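PDB 6E7E: inclusion membrane protein A from Chlamydia trachomatis, which probably drives the homotypic fusion of chlamydial inclusions as a SNARE-like membrane protein, of which this chain is the soluble domain. Local coordinates for residues D10-I21 and I90-R101. The protein carries 2 engineered substitutions. Residues are numbered along the deposited sequence; the frame is centred on the assembly and turned at random.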
ATOM      1  N   ASP A  10     -14.195   1.957 -11.572  1.00 10.41           N
ATOM      2  CA  ASP A  10     -13.205   2.800 -10.849  1.00 10.97           C
ATOM      3  C   ASP A  10     -12.406   1.941  -9.885  1.00 10.05           C
ATOM      4  O   ASP A  10     -11.196   2.065  -9.803  1.00 11.16           O
ATOM      5  CB  ASP A  10     -13.919   3.893 -10.057  1.00 11.80           C
ATOM      6  CG  ASP A  10     -14.516   5.010 -10.861  1.00 15.25           C
ATOM      7  OD1 ASP A  10     -14.108   5.164 -12.004  1.00 17.80           O
ATOM      8  OD2 ASP A  10     -15.416   5.685 -10.307  1.00 17.96           O
ATOM      9  N   LEU A  11     -13.103   1.089  -9.158  1.00  9.83           N
ATOM     10  CA  LEU A  11     -12.410   0.229  -8.192  1.00  9.70           C
ATOM     11  C   LEU A  11     -11.498  -0.753  -8.919  1.00  9.33           C
ATOM     12  O   LEU A  11     -10.410  -1.045  -8.418  1.00  9.84           O
ATOM     13  CB  LEU A  11     -13.423  -0.478  -7.313  1.00 10.25           C
ATOM     14  CG  LEU A  11     -12.819  -1.282  -6.178  1.00 11.21           C
ATOM     15  CD1 LEU A  11     -11.993  -0.416  -5.217  1.00 12.95           C
ATOM     16  CD2 LEU A  11     -13.905  -2.013  -5.434  1.00 14.48           C
ATOM     17  N   GLN A  12     -11.926  -1.288 -10.044  1.00  9.36           N
ATOM     18  CA  GLN A  12     -11.088  -2.215 -10.818  1.00  9.92           C
ATOM     19  C   GLN A  12      -9.755  -1.543 -11.147  1.00  9.95           C
ATOM     20  O   GLN A  12      -8.685  -2.140 -10.992  1.00 10.36           O
ATOM     21  CB  GLN A  12     -11.828  -2.610 -12.064  1.00 11.77           C
ATOM     22  CG  GLN A  12     -11.085  -3.525 -13.004  1.00 16.62           C
ATOM     23  CD  GLN A  12     -11.878  -3.731 -14.273  1.00 20.40           C
ATOM     24  OE1 GLN A  12     -12.488  -2.821 -14.832  1.00 30.72           O
ATOM     25  NE2 GLN A  12     -11.893  -4.967 -14.727  1.00 25.54           N
ATOM     26  N   ARG A  13      -9.836  -0.301 -11.593  1.00  9.98           N
ATOM     27  CA  ARG A  13      -8.620   0.460 -11.943  1.00 11.11           C
ATOM     28  C   ARG A  13      -7.751   0.663 -10.707  1.00  9.95           C
ATOM     29  O   ARG A  13      -6.527   0.459 -10.763  1.00 10.57           O
ATOM     30  CB  ARG A  13      -9.057   1.805 -12.524  1.00 14.61           C
ATOM     31  CG  ARG A  13      -7.964   2.803 -12.869  1.00 17.15           C
ATOM     32  CD  ARG A  13      -8.561   4.203 -13.163  1.00 19.71           C
ATOM     33  NE  ARG A  13      -9.631   4.139 -14.161  1.00 20.06           N
ATOM     34  CZ  ARG A  13     -10.926   4.455 -14.011  1.00 17.93           C
ATOM     35  NH1 ARG A  13     -11.392   4.999 -12.897  1.00 18.18           N
ATOM     36  NH2 ARG A  13     -11.763   4.237 -15.019  1.00 21.43           N
ATOM     37  N   GLU A  14      -8.338   1.085  -9.599  1.00  9.29           N
ATOM     38  CA  GLU A  14      -7.517   1.365  -8.411  1.00  9.50           C
ATOM     39  C   GLU A  14      -6.950   0.080  -7.821  1.00  8.56           C
ATOM     40  O   GLU A  14      -5.818   0.116  -7.346  1.00  9.31           O
ATOM     41  CB  GLU A  14      -8.335   2.138  -7.388  1.00 10.41           C
ATOM     42  CG  GLU A  14      -8.806   3.499  -7.871  1.00 12.24           C
ATOM     43  CD  GLU A  14      -7.733   4.356  -8.528  1.00 12.95           C
ATOM     44  OE1 GLU A  14      -6.691   4.549  -7.915  1.00 16.34           O
ATOM     45  OE2 GLU A  14      -7.936   4.820  -9.663  1.00 18.33           O
ATOM     46  N   VAL A  15      -7.695  -1.023  -7.821  1.00  9.09           N
ATOM     47  CA  VAL A  15      -7.120  -2.287  -7.312  1.00  9.16           C
ATOM     48  C   VAL A  15      -6.010  -2.762  -8.237  1.00  9.01           C
ATOM     49  O   VAL A  15      -4.981  -3.252  -7.732  1.00  9.30           O
ATOM     50  CB  VAL A  15      -8.213  -3.338  -7.113  1.00 10.53           C
ATOM     51  CG1 VAL A  15      -7.631  -4.712  -6.878  1.00 11.85           C
ATOM     52  CG2 VAL A  15      -9.119  -2.916  -5.999  1.00 11.46           C
ATOM     53  N   GLY A  16      -6.154  -2.600  -9.535  1.00  9.42           N
ATOM     54  CA  GLY A  16      -5.037  -2.942 -10.431  1.00  9.82           C
ATOM     55  C   GLY A  16      -3.801  -2.134 -10.054  1.00  8.90           C
ATOM     56  O   GLY A  16      -2.688  -2.678 -10.017  1.00  9.81           O
ATOM     57  N   SER A  17      -3.972  -0.859  -9.799  1.00  8.55           N
ATOM     58  CA  SER A  17      -2.853   0.014  -9.371  1.00  8.82           C
ATOM     59  C   SER A  17      -2.306  -0.434  -8.023  1.00  8.28           C
ATOM     60  O   SER A  17      -1.080  -0.451  -7.853  1.00  8.84           O
ATOM     61  CB  SER A  17      -3.292   1.439  -9.342  1.00  9.15           C
ATOM     62  OG  SER A  17      -3.544   1.876 -10.651  1.00 12.85           O
ATOM     63  N   LEU A  18      -3.160  -0.766  -7.076  1.00  8.50           N
ATOM     64  CA  LEU A  18      -2.694  -1.240  -5.764  1.00  8.90           C
ATOM     65  C   LEU A  18      -1.836  -2.489  -5.929  1.00  8.85           C
ATOM     66  O   LEU A  18      -0.858  -2.639  -5.178  1.00  9.33           O
ATOM     67  CB  LEU A  18      -3.865  -1.533  -4.839  1.00  9.32           C
ATOM     68  CG  LEU A  18      -4.529  -0.298  -4.263  1.00 11.20           C
ATOM     69  CD1 LEU A  18      -5.881  -0.701  -3.704  1.00 14.04           C
ATOM     70  CD2 LEU A  18      -3.649   0.346  -3.208  1.00 12.83           C
ATOM     71  N   LYS A  19      -2.187  -3.398  -6.831  1.00  8.73           N
ATOM     72  CA  LYS A  19      -1.393  -4.612  -7.032  1.00  9.82           C
ATOM     73  C   LYS A  19      -0.037  -4.241  -7.629  1.00  9.30           C
ATOM     74  O   LYS A  19       0.971  -4.870  -7.273  1.00  9.98           O
ATOM     75  CB  LYS A  19      -2.139  -5.594  -7.924  1.00 10.68           C
ATOM     76  CG  LYS A  19      -3.327  -6.237  -7.226  1.00 12.51           C
ATOM     77  CD  LYS A  19      -4.102  -7.159  -8.129  1.00 16.37           C
ATOM     78  CE  LYS A  19      -5.213  -7.855  -7.394  1.00 19.84           C
ATOM     79  NZ  LYS A  19      -5.941  -8.800  -8.268  1.00 29.73           N
ATOM     80  N   GLU A  20       0.023  -3.252  -8.508  1.00  8.71           N
ATOM     81  CA  GLU A  20       1.333  -2.787  -9.013  1.00  8.88           C
ATOM     82  C   GLU A  20       2.152  -2.164  -7.889  1.00  8.40           C
ATOM     83  O   GLU A  20       3.363  -2.412  -7.777  1.00  8.99           O
ATOM     84  CB  GLU A  20       1.138  -1.768 -10.126  1.00  9.90           C
ATOM     85  CG  GLU A  20       0.480  -2.340 -11.358  1.00 11.44           C
ATOM     86  CD  GLU A  20       0.563  -1.437 -12.554  1.00 17.33           C
ATOM     87  OE1 GLU A  20       0.832  -0.240 -12.371  1.00 19.39           O
ATOM     88  OE2 GLU A  20       0.432  -1.957 -13.662  1.00 26.78           O
ATOM     89  N   ILE A  21       1.514  -1.346  -7.074  1.00  8.49           N
ATOM     90  CA  ILE A  21       2.166  -0.698  -5.920  1.00  8.71           C
ATOM     91  C   ILE A  21       2.682  -1.782  -4.989  1.00  9.12           C
ATOM     92  O   ILE A  21       3.813  -1.699  -4.510  1.00  9.15           O
ATOM     93  CB  ILE A  21       1.186   0.268  -5.245  1.00  9.23           C
ATOM     94  CG1 ILE A  21       0.956   1.515  -6.093  1.00  9.91           C
ATOM     95  CG2 ILE A  21       1.646   0.612  -3.843  1.00  9.73           C
ATOM     96  CD1 ILE A  21      -0.302   2.272  -5.684  1.00 11.06           C
ATOM     97  N   ILE A  90     -14.338   5.321  -2.623  1.00 10.42           N
ATOM     98  CA  ILE A  90     -13.568   4.982  -3.841  1.00 10.61           C
ATOM     99  C   ILE A  90     -12.817   6.238  -4.325  1.00 10.85           C
ATOM    100  O   ILE A  90     -11.677   6.112  -4.787  1.00 11.70           O
ATOM    101  CB  ILE A  90     -14.478   4.297  -4.860  1.00 12.16           C
ATOM    102  CG1 ILE A  90     -14.926   2.942  -4.304  1.00 12.46           C
ATOM    103  CG2 ILE A  90     -13.765   4.147  -6.183  1.00 14.35           C
ATOM    104  CD1 ILE A  90     -16.071   2.311  -5.056  1.00 15.04           C
ATOM    105  N   ALA A  91     -13.399   7.426  -4.226  1.00 11.27           N
ATOM    106  CA  ALA A  91     -12.688   8.672  -4.593  1.00 12.72           C
ATOM    107  C   ALA A  91     -11.500   8.881  -3.637  1.00 12.06           C
ATOM    108  O   ALA A  91     -10.416   9.282  -4.084  1.00 12.85           O
ATOM    109  CB  ALA A  91     -13.642   9.835  -4.586  1.00 14.36           C
ATOM    110  N   ASP A  92     -11.689   8.611  -2.352  1.00 12.36           N
ATOM    111  CA  ASP A  92     -10.604   8.728  -1.345  1.00 13.30           C
ATOM    112  C   ASP A  92      -9.466   7.759  -1.711  1.00 12.73           C
ATOM    113  O   ASP A  92      -8.279   8.132  -1.669  1.00 12.67           O
ATOM    114  CB  ASP A  92     -11.146   8.429   0.049  1.00 15.60           C
ATOM    115  CG  ASP A  92     -10.284   8.879   1.207  1.00 17.64           C
ATOM    116  OD1 ASP A  92      -9.261   9.558   0.961  1.00 20.37           O
ATOM    117  OD2 ASP A  92     -10.681   8.564   2.364  1.00 22.11           O
ATOM    118  N   LEU A  93      -9.805   6.537  -2.090  1.00 11.45           N
ATOM    119  CA  LEU A  93      -8.806   5.530  -2.490  1.00 10.62           C
ATOM    120  C   LEU A  93      -7.970   6.061  -3.643  1.00  9.91           C
ATOM    121  O   LEU A  93      -6.753   5.828  -3.676  1.00 10.49           O
ATOM    122  CB  LEU A  93      -9.517   4.240  -2.880  1.00 10.81           C
ATOM    123  CG  LEU A  93      -8.600   3.144  -3.399  1.00 11.84           C
ATOM    124  CD1 LEU A  93      -7.602   2.702  -2.341  1.00 14.83           C
ATOM    125  CD2 LEU A  93      -9.420   1.979  -3.881  1.00 12.92           C
ATOM    126  N   LYS A  94      -8.587   6.742  -4.577  1.00 10.19           N
ATOM    127  CA  LYS A  94      -7.851   7.251  -5.752  1.00  9.73           C
ATOM    128  C   LYS A  94      -6.701   8.152  -5.279  1.00  9.43           C
ATOM    129  O   LYS A  94      -5.616   8.147  -5.880  1.00  9.54           O
ATOM    130  CB  LYS A  94      -8.800   8.047  -6.629  1.00 11.71           C
ATOM    131  CG  LYS A  94      -9.772   7.228  -7.434  1.00 16.43           C
ATOM    132  CD  LYS A  94     -10.563   8.074  -8.387  1.00 21.40           C
ATOM    133  CE  LYS A  94     -11.658   7.306  -9.079  1.00 25.47           C
ATOM    134  NZ  LYS A  94     -12.798   8.206  -9.339  1.00 32.09           N
ATOM    135  N   GLY A  95      -6.927   8.966  -4.263  1.00  9.85           N
ATOM    136  CA  GLY A  95      -5.892   9.854  -3.672  1.00 10.75           C
ATOM    137  C   GLY A  95      -4.768   9.031  -3.037  1.00  9.33           C
ATOM    138  O   GLY A  95      -3.582   9.352  -3.186  1.00 10.20           O
ATOM    139  N   SER A  96      -5.121   7.993  -2.287  1.00  9.81           N
ATOM    140  CA  SER A  96      -4.121   7.109  -1.656  1.00 10.54           C
ATOM    141  C   SER A  96      -3.243   6.470  -2.721  1.00  9.42           C
ATOM    142  O   SER A  96      -2.018   6.417  -2.547  1.00 10.21           O
ATOM    143  CB  SER A  96      -4.795   6.048  -0.843  1.00 12.07           C
ATOM    144  OG  SER A  96      -5.324   6.524   0.374  1.00 15.79           O
ATOM    145  N   VAL A  97      -3.853   5.934  -3.751  1.00  9.38           N
ATOM    146  CA  VAL A  97      -3.098   5.267  -4.830  1.00  9.61           C
ATOM    147  C   VAL A  97      -2.117   6.258  -5.454  1.00  9.19           C
ATOM    148  O   VAL A  97      -0.936   5.925  -5.655  1.00  9.45           O
ATOM    149  CB  VAL A  97      -4.066   4.672  -5.856  1.00 11.05           C
ATOM    150  CG1 VAL A  97      -3.345   4.292  -7.131  1.00 12.05           C
ATOM    151  CG2 VAL A  97      -4.795   3.474  -5.282  1.00 13.71           C
ATOM    152  N   ALA A  98      -2.573   7.459  -5.765  1.00  8.89           N
ATOM    153  CA  ALA A  98      -1.688   8.454  -6.406  1.00  9.39           C
ATOM    154  C   ALA A  98      -0.527   8.800  -5.477  1.00  8.93           C
ATOM    155  O   ALA A  98       0.615   8.933  -5.947  1.00  9.66           O
ATOM    156  CB  ALA A  98      -2.472   9.671  -6.778  1.00 10.46           C
ATOM    157  N   SER A  99      -0.806   8.982  -4.206  1.00  8.94           N
ATOM    158  CA  SER A  99       0.247   9.350  -3.248  1.00  9.67           C
ATOM    159  C   SER A  99       1.255   8.223  -3.112  1.00  9.14           C
ATOM    160  O   SER A  99       2.476   8.484  -3.079  1.00  9.62           O
ATOM    161  CB  SER A  99      -0.363   9.705  -1.956  1.00 11.61           C
ATOM    162  OG  SER A  99       0.646  10.131  -1.074  1.00 19.18           O
ATOM    163  N   LEU A 100       0.809   6.988  -3.026  1.00  9.00           N
ATOM    164  CA  LEU A 100       1.736   5.842  -2.930  1.00  9.58           C
ATOM    165  C   LEU A 100       2.605   5.749  -4.182  1.00  9.33           C
ATOM    166  O   LEU A 100       3.793   5.461  -4.055  1.00 10.11           O
ATOM    167  CB  LEU A 100       0.933   4.563  -2.681  1.00  9.67           C
ATOM    168  CG  LEU A 100       0.347   4.456  -1.283  1.00 10.77           C
ATOM    169  CD1 LEU A 100      -0.732   3.378  -1.244  1.00 12.87           C
ATOM    170  CD2 LEU A 100       1.418   4.174  -0.240  1.00 13.30           C
ATOM    171  N   ARG A 101       2.016   5.967  -5.347  1.00  9.63           N
ATOM    172  CA  ARG A 101       2.814   5.911  -6.579  1.00 10.43           C
ATOM    173  C   ARG A 101       3.892   6.984  -6.519  1.00  9.86           C
ATOM    174  O   ARG A 101       5.016   6.720  -6.969  1.00 10.68           O
ATOM    175  CB  ARG A 101       1.905   6.121  -7.781  1.00 13.65           C
ATOM    176  CG  ARG A 101       1.180   4.893  -8.290  1.00 17.47           C
ATOM    177  CD  ARG A 101       0.693   5.090  -9.709  1.00 20.43           C
ATOM    178  NE  ARG A 101      -0.163   4.015 -10.207  1.00 22.86           N
ATOM    179  CZ  ARG A 101       0.264   2.841 -10.681  1.00 20.61           C
ATOM    180  NH1 ARG A 101       1.554   2.547 -10.692  1.00 22.04           N
ATOM    181  NH2 ARG A 101      -0.603   1.980 -11.177  1.00 19.44           N
TER
HETATM  182  O   HOH W   1     -13.168   7.830 -11.845  1.00 23.66           O
HETATM  183  O   HOH W   2      -5.396   6.925  -8.345  1.00 14.78           O
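Two helices of the helical bundle, 4-38 and 87-107, run the same way and meet here by knobs-into-holes packing, with V97 of the second set into the hole made by E14, S17, L18 and I21 of the first. The segment axes approach to 10.1 Å and cross at 27°, close enough for short branched side chains to mesh. Valine suits the knob because its two methyls part, CG1 lying 3.6 Å from S17 CB and CG2 resting on the isobutyl group of L18, with E14 OE1 against both. I21 closes the hole with CD1, which also touches L100 CB. On the bundle side, L18 CD1 and L93 CD1 meet tip to tip, and L93 CD2 packs on L11 CD1; F67 and L145 extend this apolar layer into helices 65-73 and 125-165.

E14 is the buried polar wall of the hole: a bend at chi2 (-48°) folds its carboxylate back over V97 and across the K94 chain. A water donates to E14 OE1 and to K94 O, giving the buried acid a polar partner. Charged groups fringe the seam. R101 stretches across S17, whose O lies over one guanidinium face, and its NH2 donates to S17 OG at 3.0 Å. E20 OE1 sits at the guanidinium edge, 2.9 Å from R101 NH2, which meets it from above the carboxylate plane; R101 NH1 adds a weak bond. Serine is small enough to let the arginine lie close. At the other end D10, R13 and K94 form a salt-bridge network: D10 OD1 accepts from R13 NH1 at 2.9 Å and from a water bridging to K94 NZ, while D10 OD2 makes a long salt bridge to K94 NZ, at 3.8 Å. Such knob-into-hole meshing, with charged pairs flanking an apolar core, is characteristic of helical bundles and coiled coils.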